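Long-range contacts in GTP cyclohydrolase 1 type 2 homolog (Escherichia coli, Escherichia coli O157:H7, PDB 1NMO), which binds a pair of metal ions, assembles as a toroidal hexamer and may take part in degrading radiation-damaged nucleotides: residues 37-42 and 239-244; 106-111 and 170-175; 148-153 and 216-221; 190-195 and 208-213. All coordinates share one frame; numbering follows the deposited sequence.

Interaction 1: 37-42 and 239-244; sequences KIVTGV and TFIDIP
Val39 and Thr40 run parallel to Thr239 and Phe240 as neighbouring strands, joined by a ladder in which Thr239 N gives to Ile38 O (2.7 Å), Thr40 N to Thr239 O (3.2 Å) and Ile241 N to Thr40 O (2.8 Å). Where the strands begin to part, a water takes over: it accepts from Val42 N and Ile243 N and donates to Ile241 O, so the two segments stay bridged through solvent.

On one face of the sheet Thr40 and Phe240 cross at about a right angle. With chi1 at 70°, Thr40 OG1 is tucked between its own backbone N and carbonyl carbon, 3.1 Å from Phe240 CA; it sits in the plane of the phenyl ring, at the edge, and bonds to Ser227 OG. Further along the same ring edge, CE1 comes 3.7 Å from Gly41 CA. The opposite face carries Val39 and Thr239; beyond them Val39 CG1 meets Ile241 CD1 loosely at 4.2 Å.

Strand 237-240 is the outermost strand of its five-stranded sheet within the chain, and 37-41 lies between it and 59-62. Helix 221-233 packs on the Thr40 and Phe240 face through Ile223 and Ser227, while helix 46-54 lies against Val39 and Ile241 through Leu48.

Interaction 2: 106-111 and 170-175; sequences LGNNAQ and WCTGGG
Asn109, in the first turn of helix 108-116, meets Trp170 and Thr172 where strand 165-170 runs out into a glycine-rich loop beside the dinuclear iron site. Gly107 is the N-cap residue of that helix.

Asn109 is used twice. Its backbone O accepts from Trp170 NE1 at 2.9 Å, a bent bond (142° at the hydrogen) in which the indole nitrogen lies above the carbonyl plane. The indole reaches this oxygen because chi1 of 62° folds CG of Trp170 between its own backbone N and carbonyl carbon. The side chain of Asn109 serves the next part of the strand exit: OD1 takes the backbone N-H of Thr172 at 3.2 Å, this time within the amide plane. The side-chain amide and the indole stand nearly perpendicular, 86° apart. Through its backbone and side-chain oxygens Asn109 holds both the indole N-H and the loop backbone.

Thr172 also has its chi1 near +60°. This leaves CG2 beside the backbone N, 3.5 Å from Asn108 O, while OG1 rests 3.3 Å from Asn108 CB. The polar ends of both residues are engaged at the metal site: Asn108 ND2 bonds to the iron ligand Asp101, and Thr172 OG1 to the iron ligand Glu219. Both are thus second-shell groups, each bonded to a first-shell carboxylate and placed to help orient it. A water donates to Thr172 OG1 at 3.2 Å and reaches Asn109 OD1 by a weaker bond of 3.3 Å.

Interaction 3: 148-153 and 216-221; sequences ARLGRK and HATERG. With FE (Fe (III) ion), chain H; FE (Fe (III) ion), chain G.
Arg220 reaches across to the end of helix 139-150, where its NH2 gives a hydrogen bond to Leu150 O of 2.9 Å. The bond is nearly straight, 175° at the hydrogen, and the oxygen lies in the guanidinium plane and offers a lone pair. The same NH2 and NE both grip Ala217 O side-on, at 2.9 Å and 3.1 Å. A bend at chi3 (-70°) turns the arginine back over its own segment, and the three bonds fix the rotation of the flat group; its remaining nitrogen, NH1, forms a long, weak ion pair with Asp242.

The apolar contacts lie beside this polar bridge. Leu150 CD1 touches Thr218 CG2 at 3.7 Å, the two side chains approaching obliquely, and the extended Arg152 lays its CD against Ala217 CB at 3.6 Å before its NH2 bonds to Pro246 O.

Metal binding falls to Glu219, between Thr218 and Arg220: it bridges the two irons, OE1 to one and OE2 to the other, each at 2.3 Å. His64 and His215 complete the protein ligands of the first iron; His63 and Asp101 do so for the second, which also binds a water.

The short, weakly bonded helix 215-218 lies between the metal site and the end of helix 139-150, while Leu112 and Leu115 of helix 108-116 pack on Leu150 and Asn108 of that helix touches Glu219.

Interaction 4: 190-195 and 208-213; sequences FITGEV and LHFYAA
Phe190 opens the pairing, its N giving to His209 O at 2.9 Å and its O accepting from Tyr211 N at 3.2 Å. Its side chain lies alongside that of Phe210, both pointing the same way, with CD2 4.0 Å from Phe210 CD1; chi1 near 180° in both residues (176° and 165°) sets them in step. Leu208 CD1 packs against Phe190 CB. Ile191 faces the other side of the sheet, where its CG1 lies 4.1 Å from Tyr211 CD1 and its CG2 approaches Ala213 CB.

Thr192 carries on the ladder, N to Tyr211 O and O from Ala213 N. These strands, only 8° from parallel, are the two arms of a beta-alpha-beta unit whose crossover is helix 197-205. On the phenylalanine side, Thr192 CG2 reaches the edge of the Phe210 ring, 3.6 Å from CE1, while its OG1 bonds to Cys171 O.

After Gly193 the chain turns. Glu194 OE2 bonds to ND1 of the iron ligand His215 and to the backbone N of Glu197 of a neighbouring subunit. Val195 comes back against the Phe210 ring at an oblique angle, CG2 lying 3.4 Å from CE2, and its CB meets Ala212 CB at 3.8 Å.

Overall arrangement
Interaction 1 belongs to the five-stranded sheet and interaction 4 to the six-stranded one, their centres about 25 Å apart on opposite sides of the chain's centre. Interactions 2 and 3 lie between, their centres about 11 Å from each other and each about 12 Å from that of interaction 4. Along the chain, interaction 1 closes a loop that holds all the others; the segments of 2 and 3 alternate, while 4 is nested inside 3. Probable hydrogen bonds link neighbours directly: His216 NE2 with Asp242 OD1 joins 1 to 3, and Arg152 NH1 with Ala213 O joins 3 to 4; 2 touches both 3 and 4. The iron pair sits in the region between the two sheets, with ligands drawn from distant parts of the sequence.

Interaction 1: 37-42 and 239-244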
loop_
_atom_site.group_PDB
_atom_site.type_symbol
_atom_site.label_atom_id
_atom_site.label_comp_id
_atom_site.label_asym_id
_atom_site.label_seq_id
_atom_site.Cartn_x
_atom_site.Cartn_y
_atom_site.Cartn_z
ATOM N N LYS A 37 -10.369 6.779 43.087
ATOM C CA LYS A 37 -9.672 6.414 41.843
ATOM C C LYS A 37 -10.344 7.140 40.657
ATOM O O LYS A 37 -11.566 7.023 40.488
ATOM C CB LYS A 37 -9.749 4.874 41.707
ATOM C CG LYS A 37 -9.139 4.317 40.430
ATOM C CD LYS A 37 -7.686 3.868 40.563
ATOM C CE LYS A 37 -7.050 3.692 39.153
ATOM N NZ LYS A 37 -5.477 3.825 39.103
ATOM N N ILE A 38 -9.584 7.907 39.859
ATOM C CA ILE A 38 -10.208 8.675 38.784
ATOM C C ILE A 38 -9.540 8.524 37.409
ATOM O O ILE A 38 -8.289 8.581 37.313
ATOM C CB ILE A 38 -10.213 10.178 39.154
ATOM C CG1 ILE A 38 -10.853 10.389 40.500
ATOM C CG2 ILE A 38 -11.067 10.946 38.257
ATOM C CD1 ILE A 38 -11.212 11.851 40.687
ATOM N N VAL A 39 -10.371 8.306 36.376
ATOM C CA VAL A 39 -9.946 8.195 34.999
ATOM C C VAL A 39 -10.511 9.462 34.263
ATOM O O VAL A 39 -11.693 9.847 34.454
ATOM C CB VAL A 39 -10.504 6.860 34.345
ATOM C CG1 VAL A 39 -10.667 7.025 32.795
ATOM C CG2 VAL A 39 -9.599 5.668 34.708
ATOM N N THR A 40 -9.646 10.109 33.459
ATOM C CA THR A 40 -9.977 11.299 32.738
ATOM C C THR A 40 -9.572 11.125 31.285
ATOM O O THR A 40 -8.734 10.259 30.955
ATOM C CB THR A 40 -9.218 12.509 33.324
ATOM O OG1 THR A 40 -7.813 12.401 33.010
ATOM C CG2 THR A 40 -9.421 12.564 34.851
ATOM N N GLY A 41 -10.192 11.920 30.396
ATOM C CA GLY A 41 -9.872 11.848 28.976
ATOM C C GLY A 41 -10.589 12.963 28.300
ATOM O O GLY A 41 -11.346 13.635 28.974
ATOM N N VAL A 42 -10.393 13.171 26.996
ATOM C CA VAL A 42 -11.083 14.292 26.300
ATOM C C VAL A 42 -12.656 14.136 26.279
ATOM O O VAL A 42 -13.409 15.075 26.549
ATOM C CB VAL A 42 -10.532 14.328 24.840
ATOM C CG1 VAL A 42 -11.297 15.351 23.987
ATOM C CG2 VAL A 42 -9.003 14.626 24.847
ATOM N N THR A 239 -5.758 9.286 36.624
ATOM C CA THR A 239 -4.990 8.797 35.474
ATOM C C THR A 239 -5.625 9.294 34.174
ATOM O O THR A 239 -6.711 8.879 33.814
ATOM C CB THR A 239 -5.005 7.232 35.427
ATOM O OG1 THR A 239 -4.494 6.698 36.656
ATOM C CG2 THR A 239 -4.104 6.690 34.309
ATOM N N PHE A 240 -4.939 10.170 33.453
ATOM C CA PHE A 240 -5.416 10.676 32.156
ATOM C C PHE A 240 -5.173 9.665 31.021
ATOM O O PHE A 240 -4.022 9.272 30.799
ATOM C CB PHE A 240 -4.688 11.962 31.789
ATOM C CG PHE A 240 -4.876 12.381 30.352
ATOM C CD1 PHE A 240 -6.141 12.561 29.827
ATOM C CD2 PHE A 240 -3.779 12.569 29.508
ATOM C CE1 PHE A 240 -6.314 12.908 28.485
ATOM C CE2 PHE A 240 -3.977 12.921 28.154
ATOM C CZ PHE A 240 -5.235 13.080 27.653
ATOM N N ILE A 241 -6.237 9.238 30.321
ATOM C CA ILE A 241 -6.117 8.294 29.189
ATOM C C ILE A 241 -6.398 8.975 27.848
ATOM O O ILE A 241 -7.504 9.532 27.658
ATOM C CB ILE A 241 -7.102 7.130 29.335
ATOM C CG1 ILE A 241 -6.830 6.446 30.660
ATOM C CG2 ILE A 241 -6.874 6.075 28.208
ATOM C CD1 ILE A 241 -7.512 5.079 30.786
ATOM N N ASP A 242 -5.417 8.981 26.938
ATOM C CA ASP A 242 -5.577 9.580 25.613
ATOM C C ASP A 242 -6.086 8.495 24.604
ATOM O O ASP A 242 -5.309 7.689 24.124
ATOM C CB ASP A 242 -4.224 10.140 25.142
ATOM C CG ASP A 242 -4.277 10.752 23.693
ATOM O OD1 ASP A 242 -5.365 10.794 23.067
ATOM O OD2 ASP A 242 -3.211 11.201 23.181
ATOM N N ILE A 243 -7.385 8.450 24.285
ATOM C CA ILE A 243 -7.857 7.482 23.278
ATOM C C ILE A 243 -7.990 8.308 22.038
ATOM O O ILE A 243 -8.826 9.181 21.947
ATOM C CB ILE A 243 -9.123 6.917 23.671
ATOM C CG1 ILE A 243 -8.920 6.520 25.178
ATOM C CG2 ILE A 243 -9.579 5.776 22.586
ATOM C CD1 ILE A 243 -9.941 5.518 25.828
ATOM N N PRO A 244 -7.112 8.021 21.055
ATOM C CA PRO A 244 -6.968 8.650 19.768
ATOM C C PRO A 244 -8.234 8.762 18.968
ATOM O O PRO A 244 -8.995 7.789 18.822
ATOM C CB PRO A 244 -5.876 7.800 19.102
ATOM C CG PRO A 244 -4.993 7.418 20.307
ATOM C CD PRO A 244 -6.144 6.916 21.201
HETATM O O HOH W 1 -9.038 10.820 25.856
#

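Interaction 2: 106-111 and 170-175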
loop_
_atom_site.group_PDB
_atom_site.type_symbol
_atom_site.label_atom_id
_atom_site.label_comp_id
_atom_site.label_asym_id
_atom_site.label_seq_id
_atom_site.Cartn_x
_atom_site.Cartn_y
_atom_site.Cartn_z
ATOM N N LEU A 106 -4.758 26.156 33.470
ATOM C CA LEU A 106 -5.139 24.762 33.143
ATOM C C LEU A 106 -5.853 24.564 31.804
ATOM O O LEU A 106 -5.929 23.447 31.277
ATOM C CB LEU A 106 -6.083 24.270 34.285
ATOM C CG LEU A 106 -5.570 23.580 35.584
ATOM C CD1 LEU A 106 -4.108 23.728 35.834
ATOM C CD2 LEU A 106 -6.424 23.999 36.745
ATOM N N GLY A 107 -6.418 25.631 31.281
ATOM C CA GLY A 107 -7.182 25.545 30.047
ATOM C C GLY A 107 -6.572 24.978 28.778
ATOM O O GLY A 107 -5.353 25.049 28.649
ATOM N N ASN A 108 -7.413 24.455 27.844
ATOM C CA ASN A 108 -6.941 23.882 26.594
ATOM C C ASN A 108 -6.177 24.988 25.867
ATOM O O ASN A 108 -5.137 24.749 25.325
ATOM C CB ASN A 108 -8.083 23.415 25.671
ATOM C CG ASN A 108 -8.861 22.176 26.198
ATOM O OD1 ASN A 108 -8.281 21.173 26.690
ATOM N ND2 ASN A 108 -10.201 22.229 26.040
ATOM N N ASN A 109 -6.738 26.180 25.825
ATOM C CA ASN A 109 -6.088 27.304 25.167
ATOM C C ASN A 109 -4.672 27.611 25.713
ATOM O O ASN A 109 -3.706 27.762 24.917
ATOM C CB ASN A 109 -6.977 28.563 25.289
ATOM C CG ASN A 109 -8.051 28.606 24.213
ATOM O OD1 ASN A 109 -7.888 27.947 23.180
ATOM N ND2 ASN A 109 -9.164 29.409 24.426
ATOM N N ALA A 110 -4.500 27.653 27.036
ATOM C CA ALA A 110 -3.191 28.035 27.557
ATOM C C ALA A 110 -2.143 26.983 27.424
ATOM O O ALA A 110 -0.972 27.332 27.276
ATOM C CB ALA A 110 -3.296 28.469 29.012
ATOM N N GLN A 111 -2.552 25.698 27.466
ATOM C CA GLN A 111 -1.640 24.565 27.359
ATOM C C GLN A 111 -1.183 24.390 25.931
ATOM O O GLN A 111 -0.011 24.017 25.636
ATOM C CB GLN A 111 -2.306 23.289 27.829
ATOM C CG GLN A 111 -2.821 23.424 29.201
ATOM C CD GLN A 111 -1.721 23.216 30.217
ATOM O OE1 GLN A 111 -0.810 22.442 29.968
ATOM N NE2 GLN A 111 -1.840 23.850 31.394
ATOM N N TRP A 170 -5.563 31.724 18.508
ATOM C CA TRP A 170 -5.932 30.346 18.363
ATOM C C TRP A 170 -7.136 30.073 19.184
ATOM O O TRP A 170 -7.471 30.891 20.046
ATOM C CB TRP A 170 -4.778 29.485 18.856
ATOM C CG TRP A 170 -4.412 29.642 20.323
ATOM C CD1 TRP A 170 -4.861 28.903 21.370
ATOM C CD2 TRP A 170 -3.533 30.645 20.895
ATOM N NE1 TRP A 170 -4.330 29.374 22.561
ATOM C CE2 TRP A 170 -3.512 30.435 22.299
ATOM C CE3 TRP A 170 -2.762 31.706 20.347
ATOM C CZ2 TRP A 170 -2.743 31.235 23.168
ATOM C CZ3 TRP A 170 -1.991 32.524 21.213
ATOM C CH2 TRP A 170 -1.993 32.278 22.597
ATOM N N CYS A 171 -7.799 28.950 18.927
ATOM C CA CYS A 171 -8.935 28.532 19.761
ATOM C C CYS A 171 -8.886 27.033 19.595
ATOM O O CYS A 171 -8.948 26.607 18.476
ATOM C CB CYS A 171 -10.300 29.052 19.257
ATOM S SG CYS A 171 -11.655 28.477 20.371
ATOM N N THR A 172 -8.749 26.232 20.656
ATOM C CA THR A 172 -8.703 24.812 20.440
ATOM C C THR A 172 -10.121 24.216 20.021
ATOM O O THR A 172 -11.150 24.828 20.208
ATOM C CB THR A 172 -8.272 24.061 21.715
ATOM O OG1 THR A 172 -9.330 24.206 22.677
ATOM C CG2 THR A 172 -6.878 24.534 22.251
ATOM N N GLY A 173 -10.155 23.034 19.409
ATOM C CA GLY A 173 -11.445 22.452 19.097
ATOM C C GLY A 173 -12.099 22.957 17.858
ATOM O O GLY A 173 -11.426 23.181 16.844
ATOM N N GLY A 174 -13.414 23.123 17.901
ATOM C CA GLY A 174 -14.079 23.639 16.709
ATOM C C GLY A 174 -14.128 25.165 16.728
ATOM O O GLY A 174 -15.232 25.726 16.750
ATOM N N GLY A 175 -12.955 25.832 16.773
ATOM C CA GLY A 175 -12.923 27.282 16.796
ATOM C C GLY A 175 -12.734 27.950 15.444
ATOM O O GLY A 175 -12.476 29.135 15.385
HETATM O O HOH W 2 -11.037 26.830 23.052
#

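Interaction 3: 148-153 and 216-221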
loop_
_atom_site.group_PDB
_atom_site.type_symbol
_atom_site.label_atom_id
_atom_site.label_comp_id
_atom_site.label_asym_id
_atom_site.label_seq_id
_atom_site.Cartn_x
_atom_site.Cartn_y
_atom_site.Cartn_z
ATOM N N ALA A 148 4.979 17.824 15.079
ATOM C CA ALA A 148 5.928 17.109 15.969
ATOM C C ALA A 148 5.426 17.284 17.412
ATOM O O ALA A 148 5.523 16.381 18.222
ATOM C CB ALA A 148 7.318 17.723 15.825
ATOM N N ARG A 149 4.899 18.465 17.739
ATOM C CA ARG A 149 4.385 18.748 19.091
ATOM C C ARG A 149 3.119 17.990 19.434
ATOM O O ARG A 149 2.996 17.451 20.549
ATOM C CB ARG A 149 4.113 20.263 19.237
ATOM C CG ARG A 149 5.374 21.139 19.126
ATOM C CD ARG A 149 6.574 20.475 19.822
ATOM N NE ARG A 149 6.736 20.874 21.204
ATOM C CZ ARG A 149 6.909 20.032 22.225
ATOM N NH1 ARG A 149 6.931 18.697 22.003
ATOM N NH2 ARG A 149 7.091 20.521 23.484
ATOM N N LEU A 150 2.171 17.939 18.483
ATOM C CA LEU A 150 0.889 17.255 18.689
ATOM C C LEU A 150 0.860 15.829 18.191
ATOM O O LEU A 150 -0.059 15.153 18.508
ATOM C CB LEU A 150 -0.279 18.032 18.026
ATOM C CG LEU A 150 -0.396 19.531 18.375
ATOM C CD1 LEU A 150 -1.790 19.995 18.053
ATOM C CD2 LEU A 150 -0.106 19.841 19.838
ATOM N N GLY A 151 1.821 15.362 17.397
ATOM C CA GLY A 151 1.785 13.964 16.941
ATOM C C GLY A 151 0.747 13.721 15.850
ATOM O O GLY A 151 0.247 12.557 15.614
ATOM N N ARG A 152 0.461 14.791 15.121
ATOM C CA ARG A 152 -0.569 14.733 14.069
ATOM C C ARG A 152 -0.289 15.790 13.037
ATOM O O ARG A 152 -0.013 16.905 13.392
ATOM C CB ARG A 152 -1.984 15.016 14.679
ATOM C CG ARG A 152 -3.169 15.150 13.618
ATOM C CD ARG A 152 -4.504 15.425 14.298
ATOM N NE ARG A 152 -5.668 15.303 13.424
ATOM C CZ ARG A 152 -6.160 16.286 12.671
ATOM N NH1 ARG A 152 -5.587 17.473 12.685
ATOM N NH2 ARG A 152 -7.246 16.074 11.899
ATOM N N LYS A 153 -0.374 15.458 11.747
ATOM C CA LYS A 153 -0.122 16.460 10.667
ATOM C C LYS A 153 -1.269 17.459 10.532
ATOM O O LYS A 153 -2.411 17.087 10.233
ATOM C CB LYS A 153 0.066 15.737 9.316
ATOM C CG LYS A 153 0.503 16.657 8.123
ATOM C CD LYS A 153 0.674 15.845 6.831
ATOM C CE LYS A 153 1.223 16.666 5.658
ATOM N NZ LYS A 153 0.241 17.782 5.308
ATOM N N HIS A 216 -9.598 16.629 18.621
ATOM C CA HIS A 216 -9.062 15.843 19.753
ATOM C C HIS A 216 -7.571 16.181 20.076
ATOM O O HIS A 216 -7.182 16.312 21.268
ATOM C CB HIS A 216 -9.116 14.377 19.426
ATOM C CG HIS A 216 -8.494 13.526 20.478
ATOM N ND1 HIS A 216 -9.227 12.962 21.517
ATOM C CD2 HIS A 216 -7.213 13.102 20.631
ATOM C CE1 HIS A 216 -8.418 12.221 22.261
ATOM N NE2 HIS A 216 -7.194 12.286 21.744
ATOM N N ALA A 217 -6.748 16.278 19.027
ATOM C CA ALA A 217 -5.337 16.593 19.143
ATOM C C ALA A 217 -5.075 17.878 19.968
ATOM O O ALA A 217 -4.166 17.918 20.794
ATOM C CB ALA A 217 -4.731 16.713 17.699
ATOM N N THR A 218 -5.915 18.895 19.814
ATOM C CA THR A 218 -5.750 20.132 20.534
ATOM C C THR A 218 -6.446 20.252 21.894
ATOM O O THR A 218 -6.201 21.257 22.641
ATOM C CB THR A 218 -6.152 21.338 19.638
ATOM O OG1 THR A 218 -7.554 21.234 19.271
ATOM C CG2 THR A 218 -5.259 21.333 18.311
ATOM N N GLU A 219 -7.241 19.232 22.275
ATOM C CA GLU A 219 -7.958 19.303 23.545
ATOM C C GLU A 219 -7.614 18.173 24.515
ATOM O O GLU A 219 -8.477 17.615 25.258
ATOM C CB GLU A 219 -9.474 19.437 23.302
ATOM C CG GLU A 219 -9.706 20.755 22.549
ATOM C CD GLU A 219 -11.129 21.194 22.583
ATOM O OE1 GLU A 219 -12.005 20.292 22.792
ATOM O OE2 GLU A 219 -11.376 22.415 22.399
ATOM N N ARG A 220 -6.334 17.805 24.445
ATOM C CA ARG A 220 -5.830 16.877 25.398
ATOM C C ARG A 220 -5.160 17.818 26.454
ATOM O O ARG A 220 -5.167 17.530 27.646
ATOM C CB ARG A 220 -4.784 16.001 24.755
ATOM C CG ARG A 220 -5.321 14.953 23.856
ATOM C CD ARG A 220 -4.127 14.313 23.163
ATOM N NE ARG A 220 -3.529 15.268 22.198
ATOM C CZ ARG A 220 -2.550 14.951 21.351
ATOM N NH1 ARG A 220 -2.038 13.722 21.342
ATOM N NH2 ARG A 220 -2.109 15.852 20.500
ATOM N N GLY A 221 -4.635 18.972 26.034
ATOM C CA GLY A 221 -3.919 19.770 27.039
ATOM C C GLY A 221 -4.583 20.026 28.385
ATOM O O GLY A 221 -3.995 19.743 29.429
HETATM FE FE FE H . -13.241 22.994 23.587
HETATM FE FE FE G . -14.167 20.400 22.026
HETATM O O HOH W 3 -13.287 24.921 22.201
#

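Interaction 4: 190-195 and 208-213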
loop_
_atom_site.group_PDB
_atom_site.type_symbol
_atom_site.label_atom_id
_atom_site.label_comp_id
_atom_site.label_asym_id
_atom_site.label_seq_id
_atom_site.Cartn_x
_atom_site.Cartn_y
_atom_site.Cartn_z
ATOM N N PHE A 190 -3.565 31.728 12.474
ATOM C CA PHE A 190 -4.713 31.359 13.372
ATOM C C PHE A 190 -4.682 29.868 13.382
ATOM O O PHE A 190 -4.573 29.242 12.311
ATOM C CB PHE A 190 -6.083 31.848 12.846
ATOM C CG PHE A 190 -7.241 31.408 13.694
ATOM C CD1 PHE A 190 -7.377 31.839 15.012
ATOM C CD2 PHE A 190 -8.233 30.542 13.172
ATOM C CE1 PHE A 190 -8.480 31.438 15.828
ATOM C CE2 PHE A 190 -9.316 30.142 13.948
ATOM C CZ PHE A 190 -9.452 30.595 15.309
ATOM N N ILE A 191 -4.756 29.277 14.574
ATOM C CA ILE A 191 -4.687 27.828 14.763
ATOM C C ILE A 191 -5.925 27.324 15.460
ATOM O O ILE A 191 -6.309 27.906 16.491
ATOM C CB ILE A 191 -3.516 27.448 15.726
ATOM C CG1 ILE A 191 -2.250 28.063 15.232
ATOM C CG2 ILE A 191 -3.324 25.876 15.828
ATOM C CD1 ILE A 191 -1.134 27.868 16.190
ATOM N N THR A 192 -6.605 26.286 14.972
ATOM C CA THR A 192 -7.743 25.873 15.810
ATOM C C THR A 192 -7.789 24.381 15.639
ATOM O O THR A 192 -6.779 23.810 15.271
ATOM C CB THR A 192 -9.010 26.544 15.387
ATOM O OG1 THR A 192 -10.068 26.093 16.247
ATOM C CG2 THR A 192 -9.373 26.171 13.941
ATOM N N GLY A 193 -8.910 23.713 15.879
ATOM C CA GLY A 193 -8.861 22.252 15.697
ATOM C C GLY A 193 -9.453 21.751 14.377
ATOM O O GLY A 193 -8.871 20.967 13.651
ATOM N N GLU A 194 -10.641 22.227 14.064
ATOM C CA GLU A 194 -11.337 21.792 12.866
ATOM C C GLU A 194 -11.303 22.865 11.788
ATOM O O GLU A 194 -10.817 23.986 12.015
ATOM C CB GLU A 194 -12.784 21.490 13.220
ATOM C CG GLU A 194 -12.981 20.753 14.470
ATOM C CD GLU A 194 -14.374 20.140 14.505
ATOM O OE1 GLU A 194 -15.133 20.484 13.565
ATOM O OE2 GLU A 194 -14.723 19.324 15.443
ATOM N N VAL A 195 -11.833 22.506 10.614
ATOM C CA VAL A 195 -11.888 23.394 9.473
ATOM C C VAL A 195 -13.240 23.212 8.748
ATOM O O VAL A 195 -13.794 22.093 8.707
ATOM C CB VAL A 195 -10.701 23.113 8.490
ATOM C CG1 VAL A 195 -10.897 21.773 7.765
ATOM C CG2 VAL A 195 -10.545 24.240 7.454
ATOM N N LEU A 208 -3.627 35.215 6.039
ATOM C CA LEU A 208 -2.973 34.647 7.204
ATOM C C LEU A 208 -2.827 33.131 7.012
ATOM O O LEU A 208 -3.501 32.527 6.183
ATOM C CB LEU A 208 -3.713 34.965 8.489
ATOM C CG LEU A 208 -5.127 34.434 8.579
ATOM C CD1 LEU A 208 -5.691 34.586 10.008
ATOM C CD2 LEU A 208 -5.954 35.228 7.665
ATOM N N HIS A 209 -1.863 32.567 7.732
ATOM C CA HIS A 209 -1.592 31.167 7.719
ATOM C C HIS A 209 -2.673 30.548 8.575
ATOM O O HIS A 209 -2.900 31.030 9.695
ATOM C CB HIS A 209 -0.235 30.884 8.382
ATOM C CG HIS A 209 0.940 31.252 7.534
ATOM N ND1 HIS A 209 1.327 30.504 6.440
ATOM C CD2 HIS A 209 1.776 32.327 7.580
ATOM C CE1 HIS A 209 2.346 31.105 5.831
ATOM N NE2 HIS A 209 2.636 32.211 6.505
ATOM N N PHE A 210 -3.314 29.472 8.098
ATOM C CA PHE A 210 -4.346 28.824 8.903
ATOM C C PHE A 210 -3.953 27.358 9.102
ATOM O O PHE A 210 -3.476 26.752 8.158
ATOM C CB PHE A 210 -5.745 28.901 8.235
ATOM C CG PHE A 210 -6.697 27.974 8.840
ATOM C CD1 PHE A 210 -7.189 28.206 10.117
ATOM C CD2 PHE A 210 -7.033 26.791 8.197
ATOM C CE1 PHE A 210 -8.017 27.281 10.776
ATOM C CE2 PHE A 210 -7.858 25.852 8.847
ATOM C CZ PHE A 210 -8.344 26.111 10.144
ATOM N N TYR A 211 -4.148 26.822 10.301
ATOM C CA TYR A 211 -3.813 25.436 10.662
ATOM C C TYR A 211 -5.051 24.833 11.328
ATOM O O TYR A 211 -5.617 25.472 12.238
ATOM C CB TYR A 211 -2.694 25.364 11.731
ATOM C CG TYR A 211 -1.448 26.024 11.268
ATOM C CD1 TYR A 211 -1.333 27.384 11.267
ATOM C CD2 TYR A 211 -0.451 25.262 10.661
ATOM C CE1 TYR A 211 -0.237 27.995 10.625
ATOM C CE2 TYR A 211 0.635 25.826 10.053
ATOM C CZ TYR A 211 0.749 27.203 10.020
ATOM O OH TYR A 211 1.864 27.754 9.343
ATOM N N ALA A 212 -5.469 23.623 10.893
ATOM C CA ALA A 212 -6.627 22.959 11.523
ATOM C C ALA A 212 -5.813 21.853 12.137
ATOM O O ALA A 212 -5.443 20.920 11.433
ATOM C CB ALA A 212 -7.567 22.430 10.480
ATOM N N ALA A 213 -5.489 21.951 13.433
ATOM C CA ALA A 213 -4.558 20.994 14.021
ATOM C C ALA A 213 -5.167 19.783 14.620
ATOM O O ALA A 213 -4.442 18.987 15.234
ATOM C CB ALA A 213 -3.687 21.672 15.030
#